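Local structure of putative TIM-barrel metal-dependent hydrolase (Mycobacterium avium subsp. paratuberculosis S397, 4DZI) at residues C[31-39]-C[46-54]; C[265-276]-C[294-305]. The protein is probably a metal-dependent hydrolase of the amidohydrolase superfamily, with a TIM-barrel fold and a two-metal site occupied here by cadmium ions. All blocks are in the same frame, centred on the assembly; numbering follows the deposited sequence.

Interaction 1: C[31-39]-C[46-54]; sequences FKRRGVQML and WAVIGDRVN
Residues 36-39 and 46-49 run antiparallel as the two arms of a beta hairpin, their axes 4.5 Å apart, with Gln37-Val48 and Leu39-Trp46 as hydrogen-bonded pairs and Val36-Ile49 and Met38-Ala47 as non-hydrogen-bonded ones. Val48 N gives a short, nearly straight bond to Gln37 O (2.6 Å, 172°). Past the strands Gly50 N still reaches Gly35 O at 3.0 Å, just where the type I' turn from Ile49 to Arg52 sends the chain back into strand 52-53. Side chains alternate between the two faces. On one, Leu39 lies at about a right angle to Val48, its CD1 meeting Val48 CG2 at 3.7 Å. Gln37 emerges on the same face; with CG beside the backbone N (chi1 -55°) and the chain extended beyond it, the amide lies between the 49-52 turn and Arg33: Gln37 OE1 accepts from Arg33 NH1 at 2.9 Å, the donor standing above the carbonyl plane, while Gln37 NE2 donates to a water. That water also receives Asp51 N and lies within hydrogen-bonding distance of Arg33 O and Val48 O, knitting the approach to the first strand to the turn. On the other face the bent Met38 chain sets SD 3.9 Å from Ala47 CB, and Val36 CG2 rests beside Ile49 CG1 at 4.2 Å. This second face is turned to the protein: Val36 packs on Phe23 and Val128, Met38 and Ala47 on Phe124, and Ile49 on Ala131 and Leu132. Arg34 bridges to Asp135 and Glu137, tying the hairpin's base to the start of helix 136-153.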
loop_
_atom_site.group_PDB
_atom_site.type_symbol
_atom_site.label_atom_id
_atom_site.label_comp_id
_atom_site.label_asym_id
_atom_site.label_seq_id
_atom_site.Cartn_x
_atom_site.Cartn_y
_atom_site.Cartn_z
ATOM N N PHE C 31 29.137 -19.622 10.350
ATOM C CA PHE C 31 28.207 -18.487 10.450
ATOM C C PHE C 31 27.967 -17.979 11.864
ATOM O O PHE C 31 26.989 -17.279 12.146
ATOM C CB PHE C 31 26.891 -18.889 9.785
ATOM C CG PHE C 31 27.078 -19.295 8.349
ATOM C CD1 PHE C 31 27.241 -18.343 7.361
ATOM C CD2 PHE C 31 27.168 -20.630 7.996
ATOM C CE1 PHE C 31 27.441 -18.704 6.036
ATOM C CE2 PHE C 31 27.371 -21.002 6.679
ATOM C CZ PHE C 31 27.512 -20.041 5.693
ATOM N N LYS C 32 28.909 -18.252 12.758
ATOM C CA LYS C 32 28.704 -17.959 14.161
ATOM C C LYS C 32 28.553 -16.447 14.384
ATOM O O LYS C 32 27.866 -16.027 15.297
ATOM C CB LYS C 32 29.873 -18.534 14.976
ATOM C CG LYS C 32 29.844 -18.300 16.469
ATOM C CD LYS C 32 31.214 -18.711 17.025
ATOM C CE LYS C 32 31.171 -19.122 18.488
ATOM N NZ LYS C 32 30.544 -18.077 19.338
ATOM N N ARG C 33 29.195 -15.641 13.547
ATOM C CA ARG C 33 29.067 -14.190 13.661
ATOM C C ARG C 33 28.143 -13.662 12.577
ATOM O O ARG C 33 27.414 -12.682 12.786
ATOM C CB ARG C 33 30.438 -13.506 13.542
ATOM C CG ARG C 33 31.492 -14.082 14.492
ATOM C CD ARG C 33 31.024 -14.155 15.943
ATOM N NE ARG C 33 32.143 -14.732 16.717
ATOM C CZ ARG C 33 32.168 -14.923 18.035
ATOM N NH1 ARG C 33 31.145 -14.577 18.819
ATOM N NH2 ARG C 33 33.255 -15.460 18.574
ATOM N N ARG C 34 28.174 -14.295 11.412
ATOM C CA ARG C 34 27.326 -13.863 10.319
ATOM C C ARG C 34 25.827 -14.017 10.590
ATOM O O ARG C 34 25.010 -13.266 10.040
ATOM C CB ARG C 34 27.697 -14.532 9.008
ATOM C CG ARG C 34 28.971 -13.940 8.412
ATOM C CD ARG C 34 29.576 -14.870 7.371
ATOM N NE ARG C 34 28.771 -14.931 6.169
ATOM C CZ ARG C 34 29.140 -15.577 5.063
ATOM N NH1 ARG C 34 30.314 -16.205 5.014
ATOM N NH2 ARG C 34 28.347 -15.604 4.011
ATOM N N GLY C 35 25.487 -15.010 11.412
ATOM C CA GLY C 35 24.094 -15.311 11.760
ATOM C C GLY C 35 23.651 -14.577 13.009
ATOM O O GLY C 35 24.075 -13.461 13.276
ATOM N N VAL C 36 22.844 -15.248 13.814
ATOM C CA VAL C 36 22.356 -14.725 15.044
ATOM C C VAL C 36 23.318 -14.985 16.207
ATOM O O VAL C 36 23.783 -16.123 16.386
ATOM C CB VAL C 36 21.007 -15.397 15.400
ATOM C CG1 VAL C 36 20.509 -14.888 16.745
ATOM C CG2 VAL C 36 19.994 -15.176 14.287
ATOM N N GLN C 37 23.608 -13.935 16.981
ATOM C CA GLN C 37 24.290 -14.057 18.286
ATOM C C GLN C 37 23.467 -13.367 19.330
ATOM O O GLN C 37 22.837 -12.335 19.060
ATOM C CB GLN C 37 25.645 -13.341 18.309
ATOM C CG GLN C 37 26.633 -13.712 17.246
ATOM C CD GLN C 37 27.917 -12.898 17.444
ATOM O OE1 GLN C 37 28.701 -13.176 18.362
ATOM N NE2 GLN C 37 28.109 -11.881 16.621
ATOM N N MET C 38 23.522 -13.895 20.545
ATOM C CA MET C 38 22.898 -13.252 21.683
ATOM C C MET C 38 24.003 -12.661 22.556
ATOM O O MET C 38 24.816 -13.388 23.115
ATOM C CB MET C 38 22.050 -14.294 22.433
ATOM C CG MET C 38 20.888 -14.802 21.580
ATOM S SD MET C 38 19.683 -13.502 21.176
ATOM C CE MET C 38 18.461 -14.461 20.269
ATOM N N LEU C 39 24.077 -11.335 22.613
ATOM C CA LEU C 39 25.124 -10.711 23.408
ATOM C C LEU C 39 24.515 -9.982 24.602
ATOM O O LEU C 39 23.407 -9.474 24.523
ATOM C CB LEU C 39 25.941 -9.746 22.522
ATOM C CG LEU C 39 26.572 -10.344 21.264
ATOM C CD1 LEU C 39 27.366 -9.275 20.506
ATOM C CD2 LEU C 39 27.462 -11.505 21.662
ATOM N N TRP C 46 20.731 -9.020 23.866
ATOM C CA TRP C 46 20.424 -8.427 22.560
ATOM C C TRP C 46 20.696 -9.417 21.476
ATOM O O TRP C 46 21.725 -10.125 21.496
ATOM C CB TRP C 46 21.283 -7.187 22.310
ATOM C CG TRP C 46 21.118 -6.131 23.359
ATOM C CD1 TRP C 46 21.830 -5.996 24.549
ATOM C CD2 TRP C 46 20.143 -5.047 23.369
ATOM N NE1 TRP C 46 21.386 -4.911 25.261
ATOM C CE2 TRP C 46 20.372 -4.300 24.609
ATOM C CE3 TRP C 46 19.149 -4.624 22.496
ATOM C CZ2 TRP C 46 19.621 -3.186 24.942
ATOM C CZ3 TRP C 46 18.402 -3.498 22.838
ATOM C CH2 TRP C 46 18.636 -2.792 24.030
ATOM N N ALA C 47 19.781 -9.502 20.515
ATOM C CA ALA C 47 20.030 -10.344 19.347
ATOM C C ALA C 47 20.867 -9.519 18.380
ATOM O O ALA C 47 20.464 -8.429 17.976
ATOM C CB ALA C 47 18.702 -10.710 18.677
ATOM N N VAL C 48 22.025 -10.048 18.020
ATOM C CA VAL C 48 22.944 -9.346 17.140
ATOM C C VAL C 48 23.080 -10.249 15.932
ATOM O O VAL C 48 23.611 -11.378 16.017
ATOM C CB VAL C 48 24.289 -9.088 17.852
ATOM C CG1 VAL C 48 25.267 -8.388 16.907
ATOM C CG2 VAL C 48 24.067 -8.248 19.103
ATOM N N ILE C 49 22.576 -9.755 14.808
ATOM C CA ILE C 49 22.397 -10.561 13.587
ATOM C C ILE C 49 23.242 -9.971 12.479
ATOM O O ILE C 49 23.073 -8.797 12.129
ATOM C CB ILE C 49 20.909 -10.602 13.169
ATOM C CG1 ILE C 49 20.048 -10.989 14.387
ATOM C CG2 ILE C 49 20.735 -11.579 11.983
ATOM C CD1 ILE C 49 18.537 -11.049 14.116
ATOM N N GLY C 50 24.173 -10.775 11.960
ATOM C CA GLY C 50 25.190 -10.277 11.018
ATOM C C GLY C 50 25.900 -9.023 11.550
ATOM O O GLY C 50 26.085 -8.051 10.814
ATOM N N ASP C 51 26.248 -9.045 12.831
ATOM C CA ASP C 51 27.001 -7.962 13.481
ATOM C C ASP C 51 26.196 -6.694 13.721
ATOM O O ASP C 51 26.761 -5.663 14.076
ATOM C CB ASP C 51 28.286 -7.622 12.699
ATOM C CG ASP C 51 29.480 -8.478 13.113
ATOM O OD1 ASP C 51 29.356 -9.325 14.027
ATOM O OD2 ASP C 51 30.567 -8.277 12.530
ATOM N N ARG C 52 24.879 -6.764 13.583
ATOM C CA ARG C 52 24.032 -5.594 13.812
ATOM C C ARG C 52 22.949 -5.899 14.828
ATOM O O ARG C 52 22.236 -6.881 14.703
ATOM C CB ARG C 52 23.422 -5.141 12.488
ATOM C CG ARG C 52 22.457 -3.996 12.619
ATOM C CD ARG C 52 21.894 -3.658 11.241
ATOM N NE ARG C 52 21.165 -2.393 11.217
ATOM C CZ ARG C 52 20.372 -2.007 10.221
ATOM N NH1 ARG C 52 20.187 -2.791 9.166
ATOM N NH2 ARG C 52 19.756 -0.836 10.280
ATOM N N VAL C 53 22.816 -5.049 15.846
ATOM C CA VAL C 53 21.791 -5.274 16.851
ATOM C C VAL C 53 20.442 -5.206 16.185
ATOM O O VAL C 53 20.171 -4.289 15.419
ATOM C CB VAL C 53 21.880 -4.234 17.968
ATOM C CG1 VAL C 53 20.787 -4.489 18.999
ATOM C CG2 VAL C 53 23.277 -4.317 18.625
ATOM N N ASN C 54 19.583 -6.181 16.483
ATOM C CA ASN C 54 18.261 -6.237 15.853
ATOM C C ASN C 54 17.202 -5.909 16.891
ATOM O O ASN C 54 17.383 -6.221 18.044
ATOM C CB ASN C 54 18.035 -7.662 15.322
ATOM C CG ASN C 54 16.708 -7.822 14.631
ATOM O OD1 ASN C 54 15.765 -8.318 15.222
ATOM N ND2 ASN C 54 16.634 -7.419 13.367
HETATM O O HOH W 1 26.064 -11.366 14.632
#

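Interaction 2: C[265-276]-C[294-305]; sequences DRAIHDTMASMI and NGSYFVHRLIKR. With SO4 (sulfate ion), chain J.
Asp265 and Arg301 meet in an end-on salt bridge that joins the start of helix 266-277 to helix 298-312. Arg301 NH1 lies on the syn lone pair of Asp265 OD2 at 2.7 Å, whereas Arg301 NH2 comes to Asp265 OD1 from above the carboxylate plane (2.8 Å), the two flat groups being turned 38° apart. Asp265 OD2 also accepts a hydrogen bond from a water that donates to Asn294 O and accepts from Phe298 N, so this buried backbone amide is satisfied. Asp265 OD1 has a further partner in Arg305 of the second subunit. Arg301 NH2 also gives a hydrogen bond to sulfate O3 at 2.7 Å; Arg266 NE points almost straight at sulfate O4 (173°), and Arg305 NH1 holds O1. Arg266 and Arg305 of the second subunit add to this grip, while NE of this chain's Arg305 forms a salt bridge with Asp264 of the second subunit. His269 is the knob among Phe298, Arg301, Leu302 and Arg305. With CG anti to the backbone N (chi1 174°), its ring reaches across to the second helix, where Leu302 CD1 makes a CH-pi contact with one face and Arg305 NH2 lies over the other; ND1 donates to Asp270 OD1 at 2.8 Å. Ile268 covers one face of Phe298 through CG1, and Met272 CB touches Leu302 CD2. The amide of Asn294 donates to Phe229 O and Ser291 OG. The arginines' positive charge is probably balanced by the carboxylates and, in this crystal, the sulfate, so the same charged side chains bridge both helices and subunits.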
loop_
_atom_site.group_PDB
_atom_site.type_symbol
_atom_site.label_atom_id
_atom_site.label_comp_id
_atom_site.label_asym_id
_atom_site.label_seq_id
_atom_site.Cartn_x
_atom_site.Cartn_y
_atom_site.Cartn_z
ATOM N N ASP C 265 -1.374 -3.733 6.222
ATOM C CA ASP C 265 -1.380 -5.065 5.608
ATOM C C ASP C 265 -0.782 -5.083 4.185
ATOM O O ASP C 265 -1.111 -5.952 3.350
ATOM C CB ASP C 265 -2.808 -5.632 5.623
ATOM C CG ASP C 265 -3.770 -4.794 4.805
ATOM O OD1 ASP C 265 -3.336 -3.698 4.324
ATOM O OD2 ASP C 265 -4.946 -5.222 4.633
ATOM N N ARG C 266 0.142 -4.156 3.904
ATOM C CA ARG C 266 0.654 -4.073 2.548
ATOM C C ARG C 266 1.521 -5.266 2.176
ATOM O O ARG C 266 1.550 -5.698 1.025
ATOM C CB ARG C 266 1.466 -2.790 2.351
ATOM C CG ARG C 266 0.528 -1.614 2.403
ATOM C CD ARG C 266 1.201 -0.292 2.062
ATOM N NE ARG C 266 0.180 0.681 1.704
ATOM C CZ ARG C 266 0.433 1.971 1.475
ATOM N NH1 ARG C 266 1.679 2.414 1.564
ATOM N NH2 ARG C 266 -0.551 2.807 1.140
ATOM N N ALA C 267 2.210 -5.839 3.151
ATOM C CA ALA C 267 3.076 -6.971 2.790
ATOM C C ALA C 267 2.305 -8.153 2.248
ATOM O O ALA C 267 2.705 -8.746 1.246
ATOM C CB ALA C 267 3.978 -7.370 3.978
ATOM N N ILE C 268 1.190 -8.515 2.897
ATOM C CA ILE C 268 0.439 -9.687 2.433
ATOM C C ILE C 268 -0.250 -9.402 1.091
ATOM O O ILE C 268 -0.282 -10.240 0.211
ATOM C CB ILE C 268 -0.553 -10.192 3.491
ATOM C CG1 ILE C 268 -1.135 -11.559 3.094
ATOM C CG2 ILE C 268 -1.698 -9.227 3.746
ATOM C CD1 ILE C 268 -0.100 -12.648 2.856
ATOM N N HIS C 269 -0.731 -8.177 0.911
ATOM C CA HIS C 269 -1.316 -7.832 -0.374
ATOM C C HIS C 269 -0.300 -8.017 -1.491
ATOM O O HIS C 269 -0.602 -8.653 -2.532
ATOM C CB HIS C 269 -1.735 -6.360 -0.332
ATOM C CG HIS C 269 -2.222 -5.841 -1.664
ATOM N ND1 HIS C 269 -1.385 -5.435 -2.639
ATOM C CD2 HIS C 269 -3.513 -5.689 -2.155
ATOM C CE1 HIS C 269 -2.117 -5.054 -3.723
ATOM N NE2 HIS C 269 -3.411 -5.192 -3.416
ATOM N N ASP C 270 0.890 -7.426 -1.293
ATOM C CA ASP C 270 1.926 -7.449 -2.318
ATOM C C ASP C 270 2.472 -8.869 -2.543
ATOM O O ASP C 270 2.778 -9.271 -3.667
ATOM C CB ASP C 270 3.026 -6.464 -1.994
ATOM C CG ASP C 270 2.519 -5.023 -1.927
ATOM O OD1 ASP C 270 1.315 -4.800 -2.248
ATOM O OD2 ASP C 270 3.315 -4.133 -1.543
ATOM N N THR C 271 2.570 -9.648 -1.464
ATOM C CA THR C 271 2.974 -11.047 -1.563
ATOM C C THR C 271 2.004 -11.836 -2.451
ATOM O O THR C 271 2.429 -12.618 -3.334
ATOM C CB THR C 271 3.001 -11.668 -0.136
ATOM O OG1 THR C 271 4.109 -11.096 0.568
ATOM C CG2 THR C 271 3.170 -13.227 -0.156
ATOM N N MET C 272 0.715 -11.712 -2.174
ATOM C CA MET C 272 -0.269 -12.464 -2.930
ATOM C C MET C 272 -0.323 -11.945 -4.371
ATOM O O MET C 272 -0.454 -12.733 -5.279
ATOM C CB MET C 272 -1.631 -12.424 -2.258
ATOM C CG MET C 272 -1.698 -13.182 -0.929
ATOM S SD MET C 272 -1.365 -14.925 -1.269
ATOM C CE MET C 272 -1.415 -15.590 0.403
ATOM N N ALA C 273 -0.136 -10.638 -4.561
ATOM C CA ALA C 273 -0.011 -10.109 -5.928
ATOM C C ALA C 273 1.166 -10.740 -6.655
ATOM O O ALA C 273 1.053 -11.121 -7.837
ATOM C CB ALA C 273 0.122 -8.595 -5.912
ATOM N N SER C 274 2.326 -10.777 -6.003
ATOM C CA SER C 274 3.504 -11.368 -6.599
ATOM C C SER C 274 3.246 -12.806 -7.004
ATOM O O SER C 274 3.567 -13.215 -8.123
ATOM C CB SER C 274 4.661 -11.271 -5.606
ATOM O OG SER C 274 5.778 -12.000 -6.076
ATOM N N MET C 275 2.683 -13.593 -6.080
ATOM C CA MET C 275 2.384 -14.995 -6.369
ATOM C C MET C 275 1.447 -15.142 -7.551
ATOM O O MET C 275 1.688 -15.964 -8.460
ATOM C CB MET C 275 1.747 -15.674 -5.142
ATOM C CG MET C 275 2.726 -15.797 -3.979
ATOM S SD MET C 275 3.977 -17.093 -4.147
ATOM C CE MET C 275 2.965 -18.556 -4.019
ATOM N N ILE C 276 0.360 -14.384 -7.524
ATOM C CA ILE C 276 -0.683 -14.561 -8.520
ATOM C C ILE C 276 -0.288 -13.983 -9.862
ATOM O O ILE C 276 -0.348 -14.692 -10.888
ATOM C CB ILE C 276 -2.031 -13.964 -8.088
ATOM C CG1 ILE C 276 -2.568 -14.726 -6.862
ATOM C CG2 ILE C 276 -3.051 -14.083 -9.219
ATOM C CD1 ILE C 276 -3.686 -14.027 -6.116
ATOM N N ASN C 294 -2.394 -11.940 8.969
ATOM C CA ASN C 294 -2.261 -10.753 8.115
ATOM C C ASN C 294 -3.589 -10.012 7.919
ATOM O O ASN C 294 -3.631 -9.017 7.157
ATOM C CB ASN C 294 -1.735 -11.216 6.765
ATOM C CG ASN C 294 -0.407 -11.952 6.894
ATOM O OD1 ASN C 294 0.504 -11.467 7.548
ATOM N ND2 ASN C 294 -0.325 -13.145 6.294
ATOM N N GLY C 295 -4.670 -10.483 8.570
ATOM C CA GLY C 295 -6.049 -9.962 8.359
ATOM C C GLY C 295 -6.614 -10.512 7.049
ATOM O O GLY C 295 -5.944 -11.239 6.342
ATOM N N SER C 296 -7.826 -10.085 6.695
ATOM C CA SER C 296 -8.422 -10.477 5.433
ATOM C C SER C 296 -8.847 -9.230 4.686
ATOM O O SER C 296 -9.334 -9.335 3.582
ATOM C CB SER C 296 -9.657 -11.390 5.641
ATOM O OG SER C 296 -10.717 -10.727 6.332
ATOM N N TYR C 297 -8.618 -8.054 5.273
ATOM C CA TYR C 297 -9.034 -6.825 4.570
ATOM C C TYR C 297 -8.303 -6.638 3.257
ATOM O O TYR C 297 -8.796 -5.942 2.368
ATOM C CB TYR C 297 -8.685 -5.655 5.461
ATOM C CG TYR C 297 -9.271 -4.322 5.092
ATOM C CD1 TYR C 297 -10.620 -4.136 5.059
ATOM C CD2 TYR C 297 -8.435 -3.236 4.839
ATOM C CE1 TYR C 297 -11.168 -2.892 4.766
ATOM C CE2 TYR C 297 -8.962 -2.001 4.547
ATOM C CZ TYR C 297 -10.325 -1.835 4.515
ATOM O OH TYR C 297 -10.846 -0.581 4.257
ATOM N N PHE C 298 -7.118 -7.216 3.115
ATOM C CA PHE C 298 -6.388 -7.086 1.866
ATOM C C PHE C 298 -7.123 -7.640 0.629
ATOM O O PHE C 298 -6.870 -7.214 -0.512
ATOM C CB PHE C 298 -4.984 -7.720 1.936
ATOM C CG PHE C 298 -4.983 -9.234 1.870
ATOM C CD1 PHE C 298 -4.860 -9.894 0.644
ATOM C CD2 PHE C 298 -5.012 -9.988 3.029
ATOM C CE1 PHE C 298 -4.854 -11.282 0.550
ATOM C CE2 PHE C 298 -4.986 -11.372 2.947
ATOM C CZ PHE C 298 -4.896 -12.021 1.712
ATOM N N VAL C 299 -8.011 -8.609 0.827
ATOM C CA VAL C 299 -8.601 -9.338 -0.289
ATOM C C VAL C 299 -9.349 -8.433 -1.257
ATOM O O VAL C 299 -9.223 -8.547 -2.463
ATOM C CB VAL C 299 -9.578 -10.409 0.238
ATOM C CG1 VAL C 299 -10.210 -11.186 -0.906
ATOM C CG2 VAL C 299 -8.841 -11.352 1.169
ATOM N N HIS C 300 -10.157 -7.553 -0.719
ATOM C CA HIS C 300 -10.994 -6.824 -1.652
ATOM C C HIS C 300 -10.204 -5.872 -2.527
ATOM O O HIS C 300 -10.531 -5.726 -3.690
ATOM C CB HIS C 300 -12.176 -6.159 -0.981
ATOM C CG HIS C 300 -11.805 -4.941 -0.219
ATOM N ND1 HIS C 300 -11.138 -5.005 0.957
ATOM C CD2 HIS C 300 -12.032 -3.591 -0.478
ATOM C CE1 HIS C 300 -10.919 -3.749 1.413
ATOM N NE2 HIS C 300 -11.475 -2.885 0.539
ATOM N N ARG C 301 -9.162 -5.227 -1.998
ATOM C CA ARG C 301 -8.332 -4.361 -2.868
ATOM C C ARG C 301 -7.567 -5.186 -3.858
ATOM O O ARG C 301 -7.379 -4.785 -4.999
ATOM C CB ARG C 301 -7.323 -3.505 -2.063
ATOM C CG ARG C 301 -7.959 -2.583 -1.030
ATOM C CD ARG C 301 -7.565 -2.991 0.393
ATOM N NE ARG C 301 -6.106 -2.957 0.529
ATOM C CZ ARG C 301 -5.455 -3.400 1.600
ATOM N NH1 ARG C 301 -6.168 -3.903 2.606
ATOM N NH2 ARG C 301 -4.106 -3.375 1.655
ATOM N N LEU C 302 -7.073 -6.337 -3.409
ATOM C CA LEU C 302 -6.309 -7.199 -4.284
ATOM C C LEU C 302 -7.199 -7.649 -5.457
ATOM O O LEU C 302 -6.754 -7.626 -6.612
ATOM C CB LEU C 302 -5.735 -8.392 -3.490
ATOM C CG LEU C 302 -4.938 -9.392 -4.328
ATOM C CD1 LEU C 302 -3.647 -8.807 -4.875
ATOM C CD2 LEU C 302 -4.596 -10.622 -3.460
ATOM N N ILE C 303 -8.433 -8.049 -5.161
ATOM C CA ILE C 303 -9.376 -8.493 -6.200
ATOM C C ILE C 303 -9.617 -7.360 -7.224
ATOM O O ILE C 303 -9.504 -7.588 -8.427
ATOM C CB ILE C 303 -10.705 -9.037 -5.601
ATOM C CG1 ILE C 303 -10.474 -10.435 -5.007
ATOM C CG2 ILE C 303 -11.812 -9.119 -6.666
ATOM C CD1 ILE C 303 -11.615 -10.905 -4.144
ATOM N N LYS C 304 -9.848 -6.147 -6.742
ATOM C CA LYS C 304 -10.070 -4.993 -7.638
ATOM C C LYS C 304 -8.883 -4.797 -8.555
ATOM O O LYS C 304 -9.024 -4.652 -9.773
ATOM C CB LYS C 304 -10.302 -3.712 -6.840
ATOM C CG LYS C 304 -10.592 -2.504 -7.724
ATOM C CD LYS C 304 -11.322 -1.420 -6.937
ATOM C CE LYS C 304 -11.655 -0.209 -7.797
ATOM N NZ LYS C 304 -10.534 0.775 -7.795
ATOM N N ARG C 305 -7.692 -4.799 -7.973
ATOM C CA ARG C 305 -6.469 -4.568 -8.759
ATOM C C ARG C 305 -6.145 -5.726 -9.693
ATOM O O ARG C 305 -5.627 -5.512 -10.794
ATOM C CB ARG C 305 -5.313 -4.298 -7.795
ATOM C CG ARG C 305 -5.493 -2.991 -7.029
ATOM C CD ARG C 305 -4.525 -2.882 -5.844
ATOM N NE ARG C 305 -4.652 -1.557 -5.210
ATOM C CZ ARG C 305 -4.246 -1.269 -3.976
ATOM N NH1 ARG C 305 -4.373 -0.036 -3.494
ATOM N NH2 ARG C 305 -3.727 -2.221 -3.196
HETATM S S SO4 J . -3.084 -0.398 0.046
HETATM O O1 SO4 J . -2.609 0.120 -1.221
HETATM O O2 SO4 J . -4.559 -0.404 0.245
HETATM O O3 SO4 J . -2.742 -1.843 -0.088
HETATM O O4 SO4 J . -2.425 -0.068 1.297
HETATM O O HOH W 2 -5.544 -7.572 5.677
#

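Interaction 1 and interaction 2 are separate parts of one amidohydrolase fold, their centres about 32 Å apart and their nearest atoms about 16 Å apart. The hairpin of 31-39 and 46-54 is peripheral, its centre about 23 Å from the centre of the chain, and no other subunit of the assembly touches it. The contact between 265-276 and 294-305, by contrast, is buried and takes part in the dimer interface. It is also the contact tied to the metal centre: the side chain of Asn294 is about 8 Å from a cadmium ion, and Glu293, immediately before it, is a ligand of both metal sites. The sulfate, probably from the crystallisation liquor, belongs to the interface.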